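Local atomic coordinates of tailspike protein (PDB entry 3RIQ), a protein that probably binds and cleaves the O-antigen of Salmonella lipopolysaccharide, as the receptor-binding endorhamnosidase tailspike of phage 9NA. Residues 194-202 with 255-263; 242-253 with 275-286. All coordinates share one frame; numbering follows the deposited sequence. Where two conformers were deposited one is given.

Interaction 1 (194-202 with 255-263); sequences ENHHTTAWG and IGGRSARNY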
# COMPACT_ATOMS: atom_id res chain seq x y z
N GLU A 194 6.33 -24.40 16.96
CA GLU A 194 6.80 -24.52 18.35
C GLU A 194 8.24 -25.02 18.38
O GLU A 194 8.46 -26.21 18.16
CB GLU A 194 5.88 -25.52 19.06
CG GLU A 194 6.21 -25.76 20.52
CD GLU A 194 5.42 -26.92 21.08
OE1 GLU A 194 5.32 -27.95 20.45
OE2 GLU A 194 4.86 -26.80 22.16
N ASN A 195 9.20 -24.12 18.63
CA ASN A 195 10.63 -24.49 18.56
C ASN A 195 11.43 -24.28 19.85
O ASN A 195 12.65 -24.26 19.82
CB ASN A 195 11.32 -23.80 17.36
CG ASN A 195 10.76 -24.26 16.02
OD1 ASN A 195 9.68 -23.86 15.64
ND2 ASN A 195 11.46 -25.13 15.36
N HIS A 196 10.76 -24.17 20.99
CA HIS A 196 11.51 -23.89 22.21
C HIS A 196 12.17 -25.12 22.88
O HIS A 196 12.87 -24.94 23.86
CB HIS A 196 10.62 -23.23 23.25
CG HIS A 196 9.56 -24.16 23.75
ND1 HIS A 196 8.58 -24.66 22.92
CD2 HIS A 196 9.37 -24.73 24.96
CE1 HIS A 196 7.82 -25.49 23.61
NE2 HIS A 196 8.28 -25.54 24.86
N HIS A 197 11.94 -26.33 22.37
CA HIS A 197 12.50 -27.52 23.02
C HIS A 197 14.01 -27.61 22.90
O HIS A 197 14.62 -28.39 23.61
CB HIS A 197 11.86 -28.83 22.56
CG HIS A 197 10.42 -28.99 22.95
ND1 HIS A 197 9.47 -29.49 22.09
CD2 HIS A 197 9.78 -28.78 24.12
CE1 HIS A 197 8.30 -29.54 22.69
NE2 HIS A 197 8.46 -29.13 23.94
N THR A 198 14.63 -26.87 21.99
CA THR A 198 16.11 -26.83 21.95
C THR A 198 16.61 -25.40 21.87
O THR A 198 15.80 -24.50 21.66
CB THR A 198 16.74 -27.66 20.80
OG1 THR A 198 16.72 -26.93 19.56
CG2 THR A 198 16.04 -29.00 20.62
N THR A 199 17.92 -25.19 21.99
CA THR A 199 18.48 -23.84 21.84
C THR A 199 18.55 -23.36 20.39
O THR A 199 18.75 -22.17 20.17
CB THR A 199 19.90 -23.77 22.45
OG1 THR A 199 20.67 -24.82 21.86
CG2 THR A 199 19.85 -23.90 24.00
N ALA A 200 18.35 -24.24 19.39
CA ALA A 200 18.26 -23.76 18.00
C ALA A 200 17.01 -22.88 17.84
O ALA A 200 16.10 -22.90 18.67
CB ALA A 200 18.16 -24.95 17.04
N TRP A 201 16.98 -22.11 16.76
CA TRP A 201 15.83 -21.25 16.41
C TRP A 201 15.17 -21.83 15.19
O TRP A 201 15.85 -22.12 14.20
CB TRP A 201 16.30 -19.81 16.14
CG TRP A 201 16.84 -19.21 17.38
CD1 TRP A 201 18.10 -19.41 17.95
CD2 TRP A 201 16.16 -18.33 18.26
NE1 TRP A 201 18.21 -18.70 19.12
CE2 TRP A 201 17.04 -18.04 19.34
CE3 TRP A 201 14.87 -17.77 18.25
CZ2 TRP A 201 16.67 -17.20 20.40
CZ3 TRP A 201 14.52 -16.91 19.30
CH2 TRP A 201 15.41 -16.65 20.37
N GLY A 202 13.86 -22.05 15.25
CA GLY A 202 13.12 -22.49 14.04
C GLY A 202 13.21 -21.45 12.93
O GLY A 202 13.26 -20.25 13.21
N ILE A 255 8.88 -20.48 27.76
CA ILE A 255 8.01 -21.66 27.95
C ILE A 255 8.90 -22.76 28.48
O ILE A 255 9.98 -23.03 27.91
CB ILE A 255 7.37 -22.15 26.64
CG1 ILE A 255 6.44 -21.09 26.08
CG2 ILE A 255 6.57 -23.46 26.92
CD1 ILE A 255 5.96 -21.39 24.65
N GLY A 256 8.49 -23.36 29.61
CA GLY A 256 9.19 -24.52 30.15
C GLY A 256 10.62 -24.19 30.56
O GLY A 256 11.46 -25.08 30.68
N GLY A 257 10.91 -22.90 30.73
CA GLY A 257 12.25 -22.46 31.08
C GLY A 257 13.20 -21.99 29.99
O GLY A 257 14.36 -21.70 30.27
N ARG A 258 12.72 -21.92 28.75
CA ARG A 258 13.57 -21.38 27.65
C ARG A 258 12.85 -20.27 26.92
O ARG A 258 11.62 -20.35 26.70
CB ARG A 258 13.96 -22.48 26.65
CG ARG A 258 14.82 -21.96 25.48
CD ARG A 258 15.43 -23.01 24.61
NE ARG A 258 16.49 -23.68 25.33
CZ ARG A 258 16.48 -24.97 25.68
NH1 ARG A 258 15.47 -25.76 25.32
NH2 ARG A 258 17.48 -25.47 26.38
N SER A 259 13.59 -19.24 26.52
CA SER A 259 12.98 -18.14 25.76
C SER A 259 12.21 -18.65 24.53
O SER A 259 12.76 -19.43 23.73
CB SER A 259 14.05 -17.14 25.30
OG SER A 259 13.42 -16.10 24.53
N ALA A 260 10.97 -18.19 24.40
CA ALA A 260 10.07 -18.57 23.32
C ALA A 260 9.89 -17.42 22.32
O ALA A 260 8.96 -17.41 21.51
CB ALA A 260 8.69 -18.93 23.94
N ARG A 261 10.76 -16.43 22.43
CA ARG A 261 10.68 -15.19 21.64
C ARG A 261 11.04 -15.43 20.17
O ARG A 261 11.34 -16.55 19.77
CB ARG A 261 11.59 -14.15 22.27
CG ARG A 261 11.14 -13.76 23.70
CD ARG A 261 12.19 -12.86 24.31
NE ARG A 261 11.86 -12.37 25.66
CZ ARG A 261 12.15 -13.00 26.80
NH1 ARG A 261 12.75 -14.20 26.79
NH2 ARG A 261 11.84 -12.43 27.97
N ASN A 262 10.99 -14.37 19.37
CA ASN A 262 11.11 -14.49 17.91
C ASN A 262 11.77 -13.28 17.30
O ASN A 262 11.62 -12.18 17.81
CB ASN A 262 9.72 -14.68 17.27
CG ASN A 262 8.98 -15.85 17.86
OD1 ASN A 262 9.08 -16.97 17.35
ND2 ASN A 262 8.22 -15.60 18.95
N TYR A 263 12.45 -13.50 16.16
CA TYR A 263 13.28 -12.50 15.51
C TYR A 263 13.16 -12.54 14.01
O TYR A 263 12.94 -13.62 13.42
CB TYR A 263 14.79 -12.74 15.83
CG TYR A 263 15.15 -12.43 17.27
CD1 TYR A 263 15.65 -11.17 17.63
CD2 TYR A 263 14.97 -13.38 18.28
CE1 TYR A 263 15.95 -10.86 18.96
CE2 TYR A 263 15.29 -13.09 19.60
CZ TYR A 263 15.77 -11.82 19.93
OH TYR A 263 16.07 -11.51 21.22
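Arg258 and His196 join two excursions from a right-handed beta-helix: the loop that leaves strand 184-194 and the two-stranded hairpin 254-259, closed by a type I' turn from Ile255 to Arg258. The polar part centres on the Arg258 guanidinium. With CG anti to the backbone N (chi1 179°) the side chain heads for the loop, then bends at chi3, and NH1 donates to His196 O at 3.1 Å, a nearly straight bond (168° at the hydrogen) lying in the guanidinium plane. His196 is the second residue of the type I turn from Asn195 to Thr198, so the hairpin grips the turn by its backbone. The peptide from Thr198 to Thr199 lies over one guanidinium face, Thr199 N close to its centre, and Thr199 CG2 comes within 3.6 Å of NE. Asp294 pairs with that NE in a salt bridge, which probably steadies the arginine.

Apolar packing involves Ile255, the partner of Arg258 across the hairpin. Ile255 sits over one face of the His196 imidazole, its CB 4.0 Å from the ring centroid in a CH-pi contact, while its CG2 approaches NE2 to 3.4 Å. Ile223 of strand 220-223 touches both side chains.

Aromatic contacts complete the interface beyond the hairpin. Trp201 and Tyr263 make an offset edge-to-face pair, planes at 81°, in which the tyrosine turns its edge to the indole; Tyr263 OH is hydrogen-bonded to Asp295. The indole's own rim meets the backbone of the hairpin's exit, where Trp201 CZ3 lies 3.2 Å from Arg261 O, near the ring plane.

Interaction 2 (242-253 with 275-286); sequences RVGESGVKTYQN and CYYDGIDVNADT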
# COMPACT_ATOMS: atom_id res chain seq x y z
N ARG A 242 -12.02 -13.37 14.10
CA ARG A 242 -12.62 -13.70 15.42
C ARG A 242 -11.87 -14.75 16.25
O ARG A 242 -12.49 -15.60 16.97
CB ARG A 242 -14.10 -14.08 15.26
CG ARG A 242 -14.94 -12.86 14.93
CD ARG A 242 -16.40 -13.25 14.73
NE ARG A 242 -17.23 -12.09 14.48
CZ ARG A 242 -18.54 -12.16 14.32
NH1 ARG A 242 -19.15 -13.36 14.46
NH2 ARG A 242 -19.25 -11.06 14.10
N VAL A 243 -10.54 -14.69 16.18
CA VAL A 243 -9.77 -15.55 17.08
C VAL A 243 -9.90 -15.07 18.54
O VAL A 243 -10.19 -13.89 18.82
CB VAL A 243 -8.27 -15.71 16.65
CG1 VAL A 243 -8.23 -16.18 15.21
CG2 VAL A 243 -7.48 -14.43 16.85
N GLY A 244 -9.69 -16.00 19.47
CA GLY A 244 -9.84 -15.68 20.90
C GLY A 244 -8.66 -14.89 21.50
O GLY A 244 -8.82 -14.28 22.59
N GLU A 245 -7.52 -14.88 20.81
CA GLU A 245 -6.39 -14.08 21.27
C GLU A 245 -6.06 -13.02 20.22
O GLU A 245 -6.91 -12.15 19.95
CB GLU A 245 -5.19 -14.98 21.69
CG GLU A 245 -5.53 -15.75 22.97
CD GLU A 245 -4.36 -16.47 23.61
OE1 GLU A 245 -3.21 -15.98 23.51
OE2 GLU A 245 -4.59 -17.52 24.26
N SER A 246 -4.88 -13.07 19.62
CA SER A 246 -4.46 -12.00 18.71
C SER A 246 -4.41 -12.46 17.24
O SER A 246 -4.27 -13.65 16.95
CB SER A 246 -3.13 -11.42 19.15
OG SER A 246 -3.26 -10.72 20.38
N GLY A 247 -4.54 -11.52 16.31
CA GLY A 247 -4.74 -11.89 14.90
C GLY A 247 -3.65 -12.84 14.44
O GLY A 247 -3.93 -13.90 13.86
N VAL A 248 -2.39 -12.45 14.70
CA VAL A 248 -1.25 -13.37 14.68
C VAL A 248 -0.40 -12.96 15.90
O VAL A 248 -0.53 -11.85 16.43
CB VAL A 248 -0.38 -13.27 13.39
CG1 VAL A 248 -1.19 -13.65 12.14
CG2 VAL A 248 0.29 -11.87 13.26
N LYS A 249 0.50 -13.84 16.33
CA LYS A 249 1.27 -13.57 17.56
C LYS A 249 2.67 -14.14 17.54
O LYS A 249 2.86 -15.30 17.11
CB LYS A 249 0.53 -14.20 18.76
CG LYS A 249 1.22 -14.02 20.11
CD LYS A 249 0.34 -14.47 21.29
CE LYS A 249 1.15 -14.44 22.58
NZ LYS A 249 0.46 -15.06 23.78
N THR A 250 3.63 -13.35 18.02
CA THR A 250 4.94 -13.86 18.40
C THR A 250 4.91 -14.05 19.91
O THR A 250 4.58 -13.13 20.66
CB THR A 250 6.07 -12.92 17.98
OG1 THR A 250 5.83 -11.60 18.49
CG2 THR A 250 6.15 -12.83 16.46
N TYR A 251 5.22 -15.25 20.38
CA TYR A 251 5.18 -15.54 21.82
C TYR A 251 6.20 -14.67 22.58
O TYR A 251 7.25 -14.31 22.07
CB TYR A 251 5.44 -17.06 22.06
CG TYR A 251 4.83 -17.63 23.35
CD1 TYR A 251 3.57 -18.20 23.34
CD2 TYR A 251 5.53 -17.61 24.54
CE1 TYR A 251 3.01 -18.70 24.51
CE2 TYR A 251 4.99 -18.10 25.70
CZ TYR A 251 3.74 -18.65 25.68
OH TYR A 251 3.18 -19.18 26.85
N GLN A 252 5.85 -14.38 23.83
CA GLN A 252 6.71 -13.62 24.75
C GLN A 252 7.33 -14.43 25.88
O GLN A 252 6.76 -15.41 26.34
CB GLN A 252 5.93 -12.45 25.35
CG GLN A 252 5.46 -11.41 24.29
CD GLN A 252 3.98 -11.45 24.04
OE1 GLN A 252 3.19 -11.45 24.97
NE2 GLN A 252 3.60 -11.44 22.81
N ASN A 253 8.47 -13.99 26.36
CA ASN A 253 9.10 -14.57 27.56
C ASN A 253 9.48 -16.05 27.37
O ASN A 253 9.94 -16.39 26.32
CB ASN A 253 8.24 -14.31 28.80
CG ASN A 253 8.01 -12.81 29.08
OD1 ASN A 253 8.39 -11.94 28.32
ND2 ASN A 253 7.37 -12.52 30.20
N CYS A 275 -10.74 -9.85 16.52
CA CYS A 275 -10.06 -10.73 17.53
C CYS A 275 -10.32 -10.17 18.94
O CYS A 275 -10.68 -8.99 19.09
CB CYS A 275 -8.57 -10.87 17.26
SG CYS A 275 -7.64 -9.30 17.35
N TYR A 276 -10.20 -11.02 19.95
CA TYR A 276 -10.51 -10.58 21.31
C TYR A 276 -9.35 -9.85 21.97
O TYR A 276 -9.57 -8.99 22.85
CB TYR A 276 -11.00 -11.75 22.16
CG TYR A 276 -11.66 -11.35 23.45
CD1 TYR A 276 -12.77 -10.48 23.48
CD2 TYR A 276 -11.20 -11.86 24.66
CE1 TYR A 276 -13.41 -10.14 24.70
CE2 TYR A 276 -11.83 -11.55 25.86
CZ TYR A 276 -12.93 -10.66 25.88
OH TYR A 276 -13.56 -10.33 27.08
N TYR A 277 -8.11 -10.17 21.56
CA TYR A 277 -6.99 -9.36 21.99
C TYR A 277 -6.51 -8.44 20.84
O TYR A 277 -7.33 -7.66 20.33
CB TYR A 277 -5.92 -10.22 22.67
CG TYR A 277 -6.36 -10.59 24.08
CD1 TYR A 277 -6.03 -9.76 25.17
CD2 TYR A 277 -7.19 -11.69 24.33
CE1 TYR A 277 -6.44 -10.07 26.47
CE2 TYR A 277 -7.60 -12.01 25.62
CZ TYR A 277 -7.24 -11.20 26.69
OH TYR A 277 -7.67 -11.52 27.97
N ASP A 278 -5.26 -8.53 20.39
CA ASP A 278 -4.70 -7.41 19.59
C ASP A 278 -4.66 -7.77 18.11
O ASP A 278 -4.37 -8.91 17.74
CB ASP A 278 -3.28 -7.12 20.10
CG ASP A 278 -3.27 -7.01 21.61
OD1 ASP A 278 -4.13 -6.26 22.13
OD2 ASP A 278 -2.49 -7.74 22.27
N GLY A 279 -4.95 -6.80 17.25
CA GLY A 279 -5.02 -7.08 15.80
C GLY A 279 -3.80 -7.84 15.28
O GLY A 279 -3.93 -8.79 14.49
N ILE A 280 -2.61 -7.39 15.67
CA ILE A 280 -1.44 -8.25 15.62
C ILE A 280 -0.74 -8.04 16.96
O ILE A 280 -0.82 -6.95 17.54
CB ILE A 280 -0.47 -7.91 14.43
CG1 ILE A 280 0.13 -6.50 14.55
CG2 ILE A 280 -1.17 -8.11 13.09
CD1 ILE A 280 1.13 -6.17 13.44
N ASP A 281 -0.06 -9.09 17.45
CA ASP A 281 0.72 -8.98 18.71
C ASP A 281 2.14 -9.41 18.36
O ASP A 281 2.45 -10.61 18.40
CB ASP A 281 0.14 -9.91 19.80
CG ASP A 281 1.02 -9.97 21.04
OD1 ASP A 281 1.96 -9.14 21.14
OD2 ASP A 281 0.75 -10.83 21.92
N VAL A 282 2.98 -8.45 17.97
CA VAL A 282 4.35 -8.79 17.59
C VAL A 282 5.25 -8.27 18.72
O VAL A 282 6.08 -7.38 18.52
CB VAL A 282 4.72 -8.20 16.20
CG1 VAL A 282 6.12 -8.68 15.77
CG2 VAL A 282 3.69 -8.66 15.14
N ASN A 283 5.02 -8.80 19.93
CA ASN A 283 5.85 -8.47 21.09
C ASN A 283 6.75 -9.63 21.47
O ASN A 283 6.41 -10.81 21.24
CB ASN A 283 4.95 -8.12 22.29
CG ASN A 283 4.30 -6.75 22.15
OD1 ASN A 283 4.76 -5.76 22.75
ND2 ASN A 283 3.23 -6.66 21.35
N ALA A 284 7.87 -9.31 22.12
CA ALA A 284 8.82 -10.35 22.59
C ALA A 284 8.92 -10.39 24.12
O ALA A 284 9.08 -11.48 24.67
CB ALA A 284 10.20 -10.12 21.97
N ASP A 285 8.83 -9.24 24.80
CA ASP A 285 8.80 -9.20 26.27
C ASP A 285 7.40 -8.82 26.75
O ASP A 285 6.71 -7.98 26.11
CB ASP A 285 9.80 -8.15 26.79
CG ASP A 285 11.24 -8.55 26.62
OD1 ASP A 285 11.56 -9.77 26.71
OD2 ASP A 285 12.07 -7.65 26.35
N THR A 286 6.98 -9.35 27.90
CA THR A 286 5.70 -8.96 28.47
C THR A 286 5.76 -9.07 30.00
O THR A 286 6.57 -9.83 30.53
CB THR A 286 4.53 -9.81 27.91
OG1 THR A 286 3.29 -9.21 28.28
CG2 THR A 286 4.54 -11.24 28.43
O HOH W 1 -1.75 -11.57 22.44
O HOH W 2 8.69 -12.76 20.18
O HOH W 3 1.26 -9.43 24.43
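Gln252 reaches across to Asp281 and the chain beyond it. Its side chain, bent at chi2 (108°), brings NE2 to Asp281 OD2 at 3.0 Å, from above the carboxylate plane, and to Asn283 O at 3.3 Å. Thr250 OG1 donates to that same carbonyl from the opposite face, gripping Asn283 O from both sides, and Gln252 CB packs on Thr286 CG2 at 3.6 Å.

Asp281 pairs with Lys249 in a parallel bridge, Asp281 N bonding to Val248 O and Thr250 N to Asp281 O. Its carboxylate, buried, is well supplied with donors: Asn283 ND2 reaches OD1 at 2.8 Å, while OD2 accepts from two waters, one also bonded to Ser246 OG and the other to Gln252 OE1. The Lys249 chain runs alongside, its CE 3.7 Å from Asp281 OD2.

Asn253 closes the far end with its amide: ND2 donates to Thr286 O at 2.8 Å, and OD1 accepts from Thr286 N, so one side chain takes both backbone polar groups of one residue. The parallel, in-register pairing of 242-253 with 275-286, one coil on the next, is typical of the right-handed parallel beta-helix.

The centres of interactions 1 and 2 lie about 17 Å apart on the same beta-helix, and their segments alternate along the chain: 194-202, 242-253, 255-263, 275-286. Interaction 2 joins successive coils through strands 249-250 and 281-282, near the middle of the chain, whereas interaction 1 lies farther out, where a loop meets the hairpin 254-259. The hairpin follows directly on segment 242-253, and the two contacts meet just past the hairpin: Arg261 NE forms a salt bridge with Asp285 OD1 at 2.8 Å, and Ala260 N probably donates to Asn253 O. The outer hairpin is thus tied to the coils it springs from, and a charged pair connects the chain leaving it to the following coil.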